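Local coordinates for protein B-agarase (Agarivorans gilvus, PDB 5Z6P) that hydrolyses agarose as a beta-agarase of glycoside hydrolase family 50, probably cleaving the beta-1,4 linkages of the polysaccharide, at residues A[714-719]-A[732-737]; A[677-682]-A[720-725]. All coordinates share one frame; numbering follows the deposited sequence.

Contact 1: A[714-719]-A[732-737]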
ATOM      1  N   TYR A 714       1.252   9.698   4.582  1.00 15.47           N
ATOM      2  CA  TYR A 714       1.238   9.475   3.155  1.00 12.14           C
ATOM      3  C   TYR A 714       2.469   8.681   2.697  1.00 13.47           C
ATOM      4  O   TYR A 714       3.606   9.008   3.027  1.00 11.91           O
ATOM      5  CB  TYR A 714       1.151  10.823   2.409  1.00 15.90           C
ATOM      6  CG  TYR A 714       1.128  10.697   0.898  1.00 12.73           C
ATOM      7  CD1 TYR A 714       2.306  10.503   0.177  1.00 12.93           C
ATOM      8  CD2 TYR A 714      -0.056  10.748   0.195  1.00 12.76           C
ATOM      9  CE1 TYR A 714       2.295  10.369  -1.182  1.00 10.64           C
ATOM     10  CE2 TYR A 714      -0.076  10.615  -1.178  1.00 13.52           C
ATOM     11  CZ  TYR A 714       1.110  10.436  -1.861  1.00 11.66           C
ATOM     12  OH  TYR A 714       1.110  10.280  -3.214  1.00 12.25           O
ATOM     13  N   PHE A 715       2.221   7.634   1.923  1.00 11.56           N
ATOM     14  CA  PHE A 715       3.304   6.787   1.421  1.00 14.43           C
ATOM     15  C   PHE A 715       3.497   7.141  -0.055  1.00 12.31           C
ATOM     16  O   PHE A 715       2.728   6.688  -0.883  1.00 12.66           O
ATOM     17  CB  PHE A 715       2.956   5.300   1.609  1.00 12.24           C
ATOM     18  CG  PHE A 715       4.127   4.354   1.436  1.00 13.25           C
ATOM     19  CD1 PHE A 715       4.645   4.090   0.182  1.00 14.00           C
ATOM     20  CD2 PHE A 715       4.683   3.709   2.523  1.00 13.70           C
ATOM     21  CE1 PHE A 715       5.712   3.209   0.012  1.00 14.48           C
ATOM     22  CE2 PHE A 715       5.750   2.825   2.358  1.00 13.90           C
ATOM     23  CZ  PHE A 715       6.255   2.574   1.094  1.00 13.02           C
ATOM     24  N   GLN A 716       4.533   7.899  -0.408  1.00 10.71           N
ATOM     25  CA  GLN A 716       5.733   8.137   0.375  1.00 12.29           C
ATOM     26  C   GLN A 716       6.360   9.475  -0.061  1.00 12.74           C
ATOM     27  O   GLN A 716       5.875  10.111  -0.985  1.00 13.41           O
ATOM     28  CB  GLN A 716       6.737   6.988   0.171  1.00 11.53           C
ATOM     29  CG  GLN A 716       7.069   6.803  -1.310  1.00 13.95           C
ATOM     30  CD  GLN A 716       8.066   5.685  -1.609  1.00 16.06           C
ATOM     31  OE1 GLN A 716       8.625   5.082  -0.706  1.00 17.02           O
ATOM     32  NE2 GLN A 716       8.289   5.420  -2.900  1.00 16.67           N
ATOM     33  N   TYR A 717       7.432   9.885   0.614  1.00 15.01           N
ATOM     34  CA  TYR A 717       8.143  11.137   0.329  1.00 15.60           C
ATOM     35  C   TYR A 717       8.567  11.219  -1.148  1.00 17.23           C
ATOM     36  O   TYR A 717       8.215  12.154  -1.856  1.00 14.32           O
ATOM     37  CB  TYR A 717       9.367  11.236   1.224  1.00 14.94           C
ATOM     38  CG  TYR A 717      10.171  12.520   1.187  1.00 15.33           C
ATOM     39  CD1 TYR A 717       9.618  13.715   0.744  1.00 16.45           C
ATOM     40  CD2 TYR A 717      11.488  12.530   1.629  1.00 14.41           C
ATOM     41  CE1 TYR A 717      10.345  14.879   0.737  1.00 13.25           C
ATOM     42  CE2 TYR A 717      12.235  13.689   1.621  1.00 15.66           C
ATOM     43  CZ  TYR A 717      11.650  14.873   1.174  1.00 17.32           C
ATOM     44  OH  TYR A 717      12.371  16.046   1.163  1.00 16.39           O
ATOM     45  N   ILE A 718       9.292  10.198  -1.586  1.00 14.83           N
ATOM     46  CA  ILE A 718       9.977  10.172  -2.886  1.00 16.43           C
ATOM     47  C   ILE A 718       9.279   9.244  -3.879  1.00 14.90           C
ATOM     48  O   ILE A 718       8.883   8.147  -3.510  1.00 16.17           O
ATOM     49  CB  ILE A 718      11.450   9.718  -2.703  1.00 14.70           C
ATOM     50  CG1 ILE A 718      12.159  10.610  -1.672  1.00 15.93           C
ATOM     51  CG2 ILE A 718      12.203   9.677  -4.027  1.00 14.25           C
ATOM     52  CD1 ILE A 718      13.344   9.951  -1.019  1.00 14.54           C
ATOM     53  N   ASP A 719       9.116   9.682  -5.128  1.00 15.31           N
ATOM     54  CA  ASP A 719       8.724   8.781  -6.213  1.00 12.33           C
ATOM     55  C   ASP A 719       9.465   7.426  -6.130  1.00 15.89           C
ATOM     56  O   ASP A 719      10.653   7.403  -5.797  1.00 14.46           O
ATOM     57  CB  ASP A 719       9.024   9.431  -7.579  1.00 13.94           C
ATOM     58  CG  ASP A 719       7.805  10.102  -8.212  1.00 16.97           C
ATOM     59  OD1 ASP A 719       6.686   9.942  -7.685  1.00 15.17           O
ATOM     60  OD2 ASP A 719       7.975  10.770  -9.264  1.00 17.98           O
ATOM     61  N   TYR A 732       5.828   3.049  -8.755  1.00 16.66           N
ATOM     62  CA  TYR A 732       4.652   3.895  -8.830  1.00 14.48           C
ATOM     63  C   TYR A 732       4.998   5.364  -8.792  1.00 14.48           C
ATOM     64  O   TYR A 732       5.890   5.777  -8.063  1.00 13.86           O
ATOM     65  CB  TYR A 732       3.694   3.618  -7.656  1.00 16.37           C
ATOM     66  CG  TYR A 732       3.368   2.177  -7.362  1.00 14.35           C
ATOM     67  CD1 TYR A 732       3.413   1.213  -8.358  1.00 15.85           C
ATOM     68  CD2 TYR A 732       2.994   1.785  -6.084  1.00 14.91           C
ATOM     69  CE1 TYR A 732       3.104  -0.099  -8.088  1.00 15.92           C
ATOM     70  CE2 TYR A 732       2.673   0.468  -5.798  1.00 16.24           C
ATOM     71  CZ  TYR A 732       2.728  -0.467  -6.812  1.00 14.08           C
ATOM     72  OH  TYR A 732       2.426  -1.776  -6.573  1.00 19.16           O
ATOM     73  N   ASN A 733       4.237   6.160  -9.530  1.00 14.75           N
ATOM     74  CA  ASN A 733       4.297   7.605  -9.369  1.00 16.90           C
ATOM     75  C   ASN A 733       3.560   8.036  -8.107  1.00 13.64           C
ATOM     76  O   ASN A 733       2.462   8.530  -8.194  1.00 14.29           O
ATOM     77  CB  ASN A 733       3.711   8.313 -10.616  1.00 16.94           C
ATOM     78  CG  ASN A 733       3.497   9.802 -10.409  1.00 15.74           C
ATOM     79  OD1 ASN A 733       2.467  10.344 -10.795  1.00 16.32           O
ATOM     80  ND2 ASN A 733       4.454  10.458  -9.771  1.00 16.21           N
ATOM     81  N   ILE A 734       4.174   7.861  -6.937  1.00 14.42           N
ATOM     82  CA  ILE A 734       3.489   8.178  -5.678  1.00 15.43           C
ATOM     83  C   ILE A 734       4.192   9.197  -4.793  1.00 12.34           C
ATOM     84  O   ILE A 734       3.727   9.506  -3.712  1.00 14.35           O
ATOM     85  CB  ILE A 734       3.263   6.905  -4.839  1.00 15.00           C
ATOM     86  CG1 ILE A 734       4.597   6.178  -4.592  1.00 13.86           C
ATOM     87  CG2 ILE A 734       2.244   6.028  -5.519  1.00 13.93           C
ATOM     88  CD1 ILE A 734       4.548   5.165  -3.470  1.00 15.69           C
ATOM     89  N   GLY A 735       5.306   9.739  -5.254  1.00 13.99           N
ATOM     90  CA  GLY A 735       6.050  10.645  -4.422  1.00 12.66           C
ATOM     91  C   GLY A 735       5.470  12.043  -4.289  1.00 16.68           C
ATOM     92  O   GLY A 735       4.717  12.515  -5.142  1.00 17.61           O
ATOM     93  N   PHE A 736       5.840  12.697  -3.201  1.00 16.70           N
ATOM     94  CA  PHE A 736       5.718  14.145  -3.098  1.00 20.09           C
ATOM     95  C   PHE A 736       6.808  14.839  -3.904  1.00 17.73           C
ATOM     96  O   PHE A 736       6.595  15.938  -4.413  1.00 15.86           O
ATOM     97  CB  PHE A 736       5.769  14.596  -1.644  1.00 15.54           C
ATOM     98  CG  PHE A 736       4.424  14.941  -1.096  1.00 16.87           C
ATOM     99  CD1 PHE A 736       3.465  13.957  -0.933  1.00 15.59           C
ATOM    100  CD2 PHE A 736       4.100  16.255  -0.785  1.00 17.20           C
ATOM    101  CE1 PHE A 736       2.211  14.272  -0.452  1.00 15.69           C
ATOM    102  CE2 PHE A 736       2.852  16.580  -0.306  1.00 14.69           C
ATOM    103  CZ  PHE A 736       1.902  15.590  -0.138  1.00 18.54           C
ATOM    104  N   VAL A 737       7.962  14.186  -4.021  1.00 17.90           N
ATOM    105  CA  VAL A 737       9.050  14.708  -4.842  1.00 15.32           C
ATOM    106  C   VAL A 737       9.456  13.713  -5.925  1.00 15.26           C
ATOM    107  O   VAL A 737       9.337  12.514  -5.749  1.00 14.59           O
ATOM    108  CB  VAL A 737      10.274  15.086  -3.992  1.00 14.87           C
ATOM    109  CG1 VAL A 737       9.870  16.009  -2.866  1.00 15.15           C
ATOM    110  CG2 VAL A 737      10.998  13.860  -3.448  1.00 14.12           C
TER
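Ile718 and Val737 make a single backbone bridge between two loop segments, the first leaving strand 709-714 at Tyr714. Asp719 N donates almost straight (173°) to Val737 O at 2.9 Å, and Val737 N returns to Tyr717 O at 3.0 Å. The peptide before Gln716 is cis, as in many clan GH-A glycosidases after the last barrel strand. Gly735, with no side chain in the way, brings its CA to 3.7 Å from Asp719 CA. Asp719 OD1 takes two donors that reach it from opposite faces of the carboxylate plane: Asn733 ND2 on the syn side at 3.1 Å and Gly735 N on the anti side at 2.8 Å. OD2 bonds to Tyr744, which should fix the rotation of the group. Tyr714 swings its ring opposite its own backbone nitrogen (chi1 -180°), bringing OH 2.8 Å from Ile734 O, above that carbonyl's plane. Ile734 CD1 meets Gln716 CG at 3.7 Å and lies at the edge of the Phe715 ring. Phe736 lays its edge over the Tyr714 face in a T-shaped pair, centroids 5.1 Å apart. Met747 of helix 745-762 and Leu305 of strand 299-305 touch both rings; Arg424 of helix 413-428 bonds Tyr717 OH.

Contact 2: A[677-682]-A[720-725]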
ATOM      1  N   GLY A 677       5.540  10.231 -16.638  1.00 20.09           N
ATOM      2  CA  GLY A 677       6.355   9.289 -17.376  1.00 21.37           C
ATOM      3  C   GLY A 677       6.568   7.933 -16.742  1.00 19.48           C
ATOM      4  O   GLY A 677       7.505   7.244 -17.085  1.00 17.36           O
ATOM      5  N   PHE A 678       5.679   7.556 -15.829  1.00 20.60           N
ATOM      6  CA  PHE A 678       5.753   6.283 -15.124  1.00 17.28           C
ATOM      7  C   PHE A 678       5.000   5.220 -15.894  1.00 17.56           C
ATOM      8  O   PHE A 678       4.201   5.533 -16.758  1.00 18.54           O
ATOM      9  CB  PHE A 678       5.179   6.431 -13.694  1.00 16.98           C
ATOM     10  CG  PHE A 678       6.170   6.951 -12.713  1.00 13.33           C
ATOM     11  CD1 PHE A 678       6.636   8.250 -12.806  1.00 16.25           C
ATOM     12  CD2 PHE A 678       6.668   6.129 -11.715  1.00 15.40           C
ATOM     13  CE1 PHE A 678       7.579   8.724 -11.923  1.00 15.47           C
ATOM     14  CE2 PHE A 678       7.611   6.583 -10.827  1.00 14.35           C
ATOM     15  CZ  PHE A 678       8.075   7.888 -10.923  1.00 15.51           C
ATOM     16  N   PHE A 679       5.263   3.962 -15.589  1.00 16.19           N
ATOM     17  CA  PHE A 679       4.538   2.869 -16.199  1.00 15.92           C
ATOM     18  C   PHE A 679       3.403   2.339 -15.318  1.00 15.49           C
ATOM     19  O   PHE A 679       2.624   1.509 -15.750  1.00 21.16           O
ATOM     20  CB  PHE A 679       5.492   1.722 -16.536  1.00 17.87           C
ATOM     21  CG  PHE A 679       6.631   2.121 -17.435  1.00 22.05           C
ATOM     22  CD1 PHE A 679       6.404   2.422 -18.771  1.00 25.38           C
ATOM     23  CD2 PHE A 679       7.928   2.179 -16.951  1.00 22.18           C
ATOM     24  CE1 PHE A 679       7.453   2.787 -19.612  1.00 31.98           C
ATOM     25  CE2 PHE A 679       8.987   2.536 -17.791  1.00 25.66           C
ATOM     26  CZ  PHE A 679       8.743   2.850 -19.120  1.00 26.91           C
ATOM     27  N   HIS A 680       3.345   2.797 -14.077  1.00 16.02           N
ATOM     28  CA  HIS A 680       2.404   2.294 -13.074  1.00 14.92           C
ATOM     29  C   HIS A 680       1.999   3.480 -12.208  1.00 18.03           C
ATOM     30  O   HIS A 680       2.863   4.145 -11.677  1.00 16.74           O
ATOM     31  CB  HIS A 680       3.064   1.182 -12.232  1.00 17.09           C
ATOM     32  CG  HIS A 680       2.103   0.296 -11.496  1.00 15.55           C
ATOM     33  ND1 HIS A 680       1.102   0.780 -10.677  1.00 17.46           N
ATOM     34  CD2 HIS A 680       2.019  -1.051 -11.432  1.00 14.53           C
ATOM     35  CE1 HIS A 680       0.440  -0.233 -10.152  1.00 17.98           C
ATOM     36  NE2 HIS A 680       0.970  -1.356 -10.601  1.00 12.97           N
ATOM     37  N   ALA A 681       0.702   3.770 -12.090  1.00 16.65           N
ATOM     38  CA  ALA A 681       0.246   4.895 -11.268  1.00 16.17           C
ATOM     39  C   ALA A 681      -0.069   4.486  -9.819  1.00 19.00           C
ATOM     40  O   ALA A 681      -0.507   5.304  -9.017  1.00 22.01           O
ATOM     41  CB  ALA A 681      -0.979   5.553 -11.886  1.00 14.51           C
ATOM     42  N   GLY A 682       0.142   3.223  -9.487  1.00 19.63           N
ATOM     43  CA  GLY A 682       0.007   2.796  -8.108  1.00 18.63           C
ATOM     44  C   GLY A 682      -1.345   2.201  -7.742  1.00 18.41           C
ATOM     45  O   GLY A 682      -2.085   1.730  -8.597  1.00 19.39           O
ATOM     46  N   SER A 720       8.777   6.320  -6.429  1.00 12.83           N
ATOM     47  CA  SER A 720       9.467   5.065  -6.744  1.00 13.79           C
ATOM     48  C   SER A 720      10.371   5.271  -7.957  1.00 15.68           C
ATOM     49  O   SER A 720      10.047   6.078  -8.815  1.00 15.60           O
ATOM     50  CB  SER A 720       8.498   3.927  -7.085  1.00 15.50           C
ATOM     51  OG  SER A 720       7.491   3.723  -6.122  1.00 18.47           O
ATOM     52  N   PRO A 721      11.466   4.495  -8.064  1.00 15.86           N
ATOM     53  CA  PRO A 721      12.199   4.495  -9.340  1.00 16.69           C
ATOM     54  C   PRO A 721      11.296   4.000 -10.453  1.00 13.92           C
ATOM     55  O   PRO A 721      10.494   3.115 -10.205  1.00 15.37           O
ATOM     56  CB  PRO A 721      13.359   3.519  -9.100  1.00 16.58           C
ATOM     57  CG  PRO A 721      13.479   3.406  -7.631  1.00 14.17           C
ATOM     58  CD  PRO A 721      12.104   3.626  -7.066  1.00 15.75           C
ATOM     59  N   ILE A 722      11.412   4.570 -11.648  1.00 17.11           N
ATOM     60  CA  ILE A 722      10.531   4.205 -12.763  1.00 16.38           C
ATOM     61  C   ILE A 722      10.803   2.767 -13.180  1.00 17.02           C
ATOM     62  O   ILE A 722       9.919   2.059 -13.666  1.00 16.06           O
ATOM     63  CB  ILE A 722      10.715   5.179 -13.970  1.00 18.07           C
ATOM     64  CG1 ILE A 722      10.239   6.583 -13.583  1.00 18.38           C
ATOM     65  CG2 ILE A 722       9.958   4.696 -15.203  1.00 16.46           C
ATOM     66  CD1 ILE A 722      10.518   7.651 -14.611  1.00 17.51           C
ATOM     67  N   THR A 723      12.037   2.333 -12.947  1.00 16.65           N
ATOM     68  CA  THR A 723      12.462   0.963 -13.226  1.00 16.81           C
ATOM     69  C   THR A 723      12.237   0.037 -12.025  1.00 15.31           C
ATOM     70  O   THR A 723      12.598  -1.124 -12.052  1.00 15.63           O
ATOM     71  CB  THR A 723      13.957   0.936 -13.615  1.00 17.43           C
ATOM     72  OG1 THR A 723      14.667   1.817 -12.747  1.00 16.27           O
ATOM     73  CG2 THR A 723      14.157   1.402 -15.056  1.00 13.74           C
ATOM     74  N   GLY A 724      11.649   0.565 -10.967  1.00 15.93           N
ATOM     75  CA  GLY A 724      11.340  -0.256  -9.809  1.00 16.47           C
ATOM     76  C   GLY A 724      12.366  -0.293  -8.690  1.00 18.09           C
ATOM     77  O   GLY A 724      13.579  -0.310  -8.928  1.00 18.01           O
ATOM     78  N   ARG A 725      11.850  -0.294  -7.461  1.00 17.32           N
ATOM     79  CA  ARG A 725      12.619  -0.596  -6.263  1.00 18.53           C
ATOM     80  C   ARG A 725      13.311  -1.922  -6.418  1.00 22.60           C
ATOM     81  O   ARG A 725      12.672  -2.897  -6.780  1.00 22.82           O
ATOM     82  CB  ARG A 725      11.723  -0.673  -5.029  1.00 18.00           C
ATOM     83  CG  ARG A 725      11.554   0.591  -4.295  1.00 22.44           C
ATOM     84  CD  ARG A 725      10.983   0.314  -2.910  1.00 24.04           C
ATOM     85  NE  ARG A 725      11.959  -0.358  -2.074  1.00 26.82           N
ATOM     86  CZ  ARG A 725      11.667  -1.241  -1.123  1.00 32.75           C
ATOM     87  NH1 ARG A 725      10.404  -1.591  -0.884  1.00 29.64           N
ATOM     88  NH2 ARG A 725      12.653  -1.780  -0.417  1.00 29.47           N
TER
HETATM   89  O   HOH W   1       7.026   3.104 -13.650  1.00 14.45           O
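Ile722 drives its side chain between Phe678 and Phe679, and the tight half of this contact is built on that wedge. Its CG1 sits over the centre of the Phe678 ring, 3.7 Å from the centroid and only 11° off the normal, a well-formed CH-pi contact. The other branch, CG2, meets Phe679 CE2 at 3.5 Å. With chi1 at -66°, CG1 lies beside the backbone nitrogen and CG2 beside the carbonyl carbon, which turns the methylene to Phe678 and the methyl to Phe679. At the rim of Phe678, Ser720 O approaches in the ring plane, 3.2 Å from CE2. The backbones, by contrast, stand apart: no direct hydrogen bond joins them, and a water fills in, accepting from Phe679 N at 2.8 Å and donating to Ile722 O at 3.1 Å. The 720-725 side is shaped by a type I turn from Pro721 to Gly724, closed by Gly724 N on Pro721 O. Phe679 also stacks on Tyr153 and meets Trp164 edge-to-face, both within the CBM-like sequence region. The chemistry suggests that apolar and CH-pi packing does most of the holding between these two segments, with one water linking the backbones where they make no direct bond.

How the contacts relate
Contacts 1 and 2 interlock along the chain: segment 714-719 runs directly into 720-725, and 732-737 comes back past 677-682. Their centres are about 10 Å apart, and they touch. Asn733 N lies 3.2 Å from His680 O, a probable hydrogen bond, and Tyr732 N comes equally close to Ser720 OG in a weak bond; that hydroxyl is also hydrogen-bonded to Glu730. Phe678 of contact 2 packs against both Asp719 and Asn733 of contact 1, while the rings of His680 and Tyr732 meet. The loops follow the parallel neighbouring strands 664-668 and 709-714, the end of the barrel where clan GH-A enzymes generally carry their active site, so both contacts probably shape its surroundings.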